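Local structure of N-Acetyltransferase, PseH (Campylobacter jejuni subsp. jejuni PT14, 4XPL) at residues T39-I42 against D43-H47; E105-K108 against Y109-S113. The protein is an N-acetyltransferase that binds acetyl coenzyme A and very probably catalyses the third step of pseudaminic acid biosynthesis, N-4 acetylation of UDP-4-amino-4,6-dideoxy-beta-L-AltNAc. The protein carries 8 engineered substitutions. One frame throughout, in Å; residues are numbered along the deposited sequence.

Both interactions are local, interaction 1 at the start of helix 41-56 and interaction 2 within helix 99-114, and both helices belong to the GNAT acetyltransferase domain. Interaction 1 comes first in the chain, just after residues 29-37, which are not modelled. Interaction 2 follows in the connection of a beta-alpha-beta unit whose strands 84-91 and 118-124 lie parallel and adjacent in the seven-stranded sheet. The centres of interactions 1 and 2 are about 31 Å apart, on opposite sides of the chain's centre, and the nearest atoms of interactions 1 and 2 stay about 19 Å apart. The first is a surface helix start; the second packs partly against the sheet, with the side chain of I106 about 8 Å from bound acetyl coenzyme A.

Interaction 1. Residues T39-I42 against D43-H47; sequences TKYI and DFEEH
With chi1 at 172°, CG of Y41 stands anti to the backbone N, and the ring is carried along the helix surface until E45 lies against it. E45 sets off the same way from its own backbone and then bends at chi2 (-88°), which turns its carboxylate back toward I42. The meeting is a CH-pi contact: E45 CB sits over one face of the Y41 ring, 4.0 Å from the centroid and 28° off the ring normal. E45 CG continues outward along the ring, coming 3.6 Å from Y41 OH. The bent carboxylate then touches I42, with OE1 3.6 Å from the methyl CD1, while E46 reaches the same isoleucine from its own position, OE2 lying 3.6 Å from I42 CG1.

At the start of the helix, K40 occupies the N-cap position, and the D43 side chain lies beside its own, the two pointing the same way. A water joins the residues, accepting from K40 N at 2.9 Å and donating to D43 OD2 at 2.5 Å. K40 O takes the almost straight bond from F44 N (3.2 Å), and Y41 O and I42 O accept from E45 N and E46 N in turn. Outside this turn, T39 OG1 is hydrogen-bonded to E22, and the H47 ring stacks with F25.

Chemically, D43 OD2 reaches the backbone N-H of K40 through water, while the ammonium NZ of K40, 5.0 Å from D43 OD2, makes no direct salt bridge. In the first turn, the D43 carboxylate probably interacts favourably with the helix dipole.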
# COMPACT_ATOMS: atom_id res chain seq x y z
N THR A 39 15.88 -18.44 -0.19
CA THR A 39 14.53 -18.39 0.34
C THR A 39 14.10 -19.80 0.71
O THR A 39 14.31 -20.74 -0.07
CB THR A 39 13.54 -17.82 -0.66
OG1 THR A 39 13.87 -16.45 -0.91
CG2 THR A 39 12.11 -17.88 -0.11
N LYS A 40 13.56 -19.96 1.91
CA LYS A 40 13.09 -21.26 2.39
C LYS A 40 11.80 -21.59 1.68
O LYS A 40 11.01 -20.70 1.38
CB LYS A 40 12.84 -21.22 3.89
CG LYS A 40 14.06 -20.96 4.75
CD LYS A 40 13.65 -20.70 6.21
CE LYS A 40 14.84 -20.70 7.16
NZ LYS A 40 15.49 -19.38 7.25
N TYR A 41 11.56 -22.87 1.46
CA TYR A 41 10.35 -23.28 0.77
C TYR A 41 9.12 -22.78 1.52
O TYR A 41 8.21 -22.28 0.91
CB TYR A 41 10.25 -24.80 0.53
CG TYR A 41 8.89 -25.19 -0.01
CD1 TYR A 41 8.64 -25.15 -1.39
CD2 TYR A 41 7.85 -25.56 0.84
CE1 TYR A 41 7.37 -25.47 -1.90
CE2 TYR A 41 6.58 -25.89 0.35
CZ TYR A 41 6.35 -25.83 -1.02
OH TYR A 41 5.10 -26.16 -1.49
N ILE A 42 9.10 -22.88 2.85
CA ILE A 42 7.88 -22.50 3.58
C ILE A 42 7.56 -20.99 3.34
O ILE A 42 6.41 -20.63 3.16
CB ILE A 42 7.94 -22.87 5.08
CG1 ILE A 42 6.59 -22.55 5.78
CG2 ILE A 42 9.09 -22.16 5.77
CD1 ILE A 42 5.35 -23.11 5.06
N ASP A 43 8.57 -20.13 3.29
CA ASP A 43 8.31 -18.69 3.05
C ASP A 43 7.76 -18.47 1.63
O ASP A 43 6.75 -17.79 1.44
CB ASP A 43 9.58 -17.87 3.29
CG ASP A 43 9.99 -17.86 4.75
OD1 ASP A 43 9.11 -17.75 5.63
OD2 ASP A 43 11.19 -17.98 5.02
N PHE A 44 8.41 -19.06 0.64
CA PHE A 44 7.95 -19.02 -0.74
C PHE A 44 6.51 -19.51 -0.86
O PHE A 44 5.68 -18.87 -1.50
CB PHE A 44 8.84 -19.91 -1.58
CG PHE A 44 8.38 -20.07 -2.98
CD1 PHE A 44 8.44 -18.99 -3.86
CD2 PHE A 44 7.88 -21.29 -3.43
CE1 PHE A 44 8.03 -19.14 -5.19
CE2 PHE A 44 7.47 -21.45 -4.76
CZ PHE A 44 7.54 -20.36 -5.63
N GLU A 45 6.22 -20.64 -0.25
CA GLU A 45 4.90 -21.22 -0.30
C GLU A 45 3.86 -20.31 0.38
O GLU A 45 2.74 -20.21 -0.11
CB GLU A 45 4.92 -22.61 0.34
CG GLU A 45 3.63 -23.37 0.22
CD GLU A 45 2.65 -23.09 1.35
OE1 GLU A 45 3.03 -22.44 2.35
OE2 GLU A 45 1.49 -23.53 1.23
N GLU A 46 4.23 -19.67 1.49
CA GLU A 46 3.33 -18.75 2.18
C GLU A 46 3.06 -17.47 1.35
O GLU A 46 1.96 -16.93 1.35
CB GLU A 46 3.86 -18.37 3.58
CG GLU A 46 3.73 -19.49 4.64
CD GLU A 46 4.46 -19.14 5.95
OE1 GLU A 46 5.11 -18.06 6.00
OE2 GLU A 46 4.39 -19.93 6.91
N HIS A 47 4.08 -17.00 0.65
CA HIS A 47 3.92 -15.87 -0.26
C HIS A 47 2.97 -16.22 -1.42
O HIS A 47 2.07 -15.44 -1.75
CB HIS A 47 5.30 -15.44 -0.79
CG HIS A 47 6.27 -15.07 0.29
ND1 HIS A 47 7.63 -15.15 0.12
CD2 HIS A 47 6.07 -14.63 1.55
CE1 HIS A 47 8.24 -14.78 1.24
NE2 HIS A 47 7.31 -14.45 2.12
O HOH W 1 13.23 -17.66 3.58

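Interaction 2. Residues E105-K108 against Y109-S113; sequences EIIK and YAFES. Engineered in segment 109-113: S113 (natural residue Asn).
K108 runs out from the helix and crosses the E112 side chain at a slant, one turn further on, and can be followed atom by atom. Its CB lies close to the next backbone nitrogen, Y109 N. CG, set anti to the backbone N (chi1 -175°), meets the carboxylate carbon CD of E112 at 3.7 Å. The lysine's own CD carries the extended chain onward, and CE of K108 passes 3.6 Å from E112 OE1. The tip, K108 NZ, ends 4.7 Å from that same OE1 of E112, so the opposite charges are near each other without touching; the attraction is probably modest at this exposed surface. Beneath them E112 N donates to K108 O at 2.7 Å.

On another side of the helix, I107 and F111 lie side by side, the methyl CG2 of I107 being 3.7 Å from F111 CE2. S113, an engineered residue where the natural protein has Asn, places CB above one face of the Y109 ring, toward its rim. That ring also meets F63 edge-to-face and touches F77.

The inward side is apolar: I106 and A110 both pack on F77 and L119, from strands 70-78 and 118-124. Successive i to i+4 bonds, such as A110 N to I106 O at 2.9 Å, keep these residues in line. This is the amphipathic helix of a beta-alpha-beta crossover, connecting the adjacent parallel strands 84-91 and 118-124 and packed on the central sheet of the GNAT fold.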
# COMPACT_ATOMS: atom_id res chain seq x y z
N GLU A 105 -0.01 8.17 -5.81
CA GLU A 105 -0.60 7.01 -6.46
C GLU A 105 -1.77 6.40 -5.69
O GLU A 105 -2.77 6.00 -6.29
CB GLU A 105 0.44 5.93 -6.73
CG GLU A 105 1.52 6.34 -7.69
CD GLU A 105 0.97 6.79 -9.05
OE1 GLU A 105 0.17 6.04 -9.64
OE2 GLU A 105 1.34 7.88 -9.50
N ILE A 106 -1.63 6.32 -4.37
CA ILE A 106 -2.68 5.79 -3.52
C ILE A 106 -3.95 6.62 -3.67
O ILE A 106 -5.04 6.08 -3.85
CB ILE A 106 -2.26 5.74 -2.02
CG1 ILE A 106 -1.31 4.55 -1.77
CG2 ILE A 106 -3.51 5.65 -1.08
CD1 ILE A 106 -0.34 4.75 -0.66
N ILE A 107 -3.82 7.94 -3.55
CA ILE A 107 -4.97 8.83 -3.58
C ILE A 107 -5.62 8.85 -4.96
O ILE A 107 -6.87 8.72 -5.08
CB ILE A 107 -4.59 10.27 -3.07
CG1 ILE A 107 -4.11 10.19 -1.61
CG2 ILE A 107 -5.73 11.22 -3.23
CD1 ILE A 107 -3.47 11.44 -1.06
N LYS A 108 -4.80 8.97 -6.00
CA LYS A 108 -5.30 8.91 -7.36
C LYS A 108 -6.07 7.61 -7.62
O LYS A 108 -7.21 7.63 -8.09
CB LYS A 108 -4.15 9.09 -8.38
CG LYS A 108 -4.62 9.14 -9.82
CD LYS A 108 -3.45 9.49 -10.77
CE LYS A 108 -3.92 9.55 -12.23
NZ LYS A 108 -2.88 10.14 -13.15
N TYR A 109 -5.45 6.48 -7.31
CA TYR A 109 -6.09 5.19 -7.57
C TYR A 109 -7.38 5.02 -6.77
O TYR A 109 -8.40 4.60 -7.29
CB TYR A 109 -5.13 4.01 -7.25
CG TYR A 109 -5.67 2.71 -7.79
CD1 TYR A 109 -5.40 2.33 -9.08
CD2 TYR A 109 -6.43 1.85 -6.99
CE1 TYR A 109 -5.91 1.14 -9.61
CE2 TYR A 109 -6.95 0.67 -7.51
CZ TYR A 109 -6.67 0.31 -8.81
OH TYR A 109 -7.15 -0.88 -9.33
N ALA A 110 -7.35 5.37 -5.51
CA ALA A 110 -8.56 5.29 -4.69
C ALA A 110 -9.70 6.17 -5.20
O ALA A 110 -10.85 5.73 -5.34
CB ALA A 110 -8.24 5.66 -3.25
N PHE A 111 -9.39 7.42 -5.52
CA PHE A 111 -10.41 8.36 -5.95
C PHE A 111 -10.85 8.15 -7.40
O PHE A 111 -12.02 8.27 -7.69
CB PHE A 111 -9.95 9.81 -5.77
CG PHE A 111 -9.91 10.29 -4.34
CD1 PHE A 111 -10.45 9.56 -3.30
CD2 PHE A 111 -9.34 11.52 -4.04
CE1 PHE A 111 -10.42 10.03 -1.98
CE2 PHE A 111 -9.30 12.00 -2.72
CZ PHE A 111 -9.83 11.25 -1.70
N GLU A 112 -9.92 7.83 -8.30
CA GLU A 112 -10.21 7.75 -9.72
C GLU A 112 -10.57 6.35 -10.23
O GLU A 112 -11.41 6.21 -11.13
CB GLU A 112 -9.05 8.31 -10.56
CG GLU A 112 -8.82 9.81 -10.35
CD GLU A 112 -7.80 10.40 -11.33
OE1 GLU A 112 -7.50 9.76 -12.37
OE2 GLU A 112 -7.30 11.52 -11.04
N SER A 113 -9.94 5.32 -9.68
CA SER A 113 -10.13 3.94 -10.13
C SER A 113 -11.10 3.17 -9.23
O SER A 113 -12.08 2.64 -9.71
CB SER A 113 -8.78 3.25 -10.24
OG SER A 113 -8.05 3.83 -11.30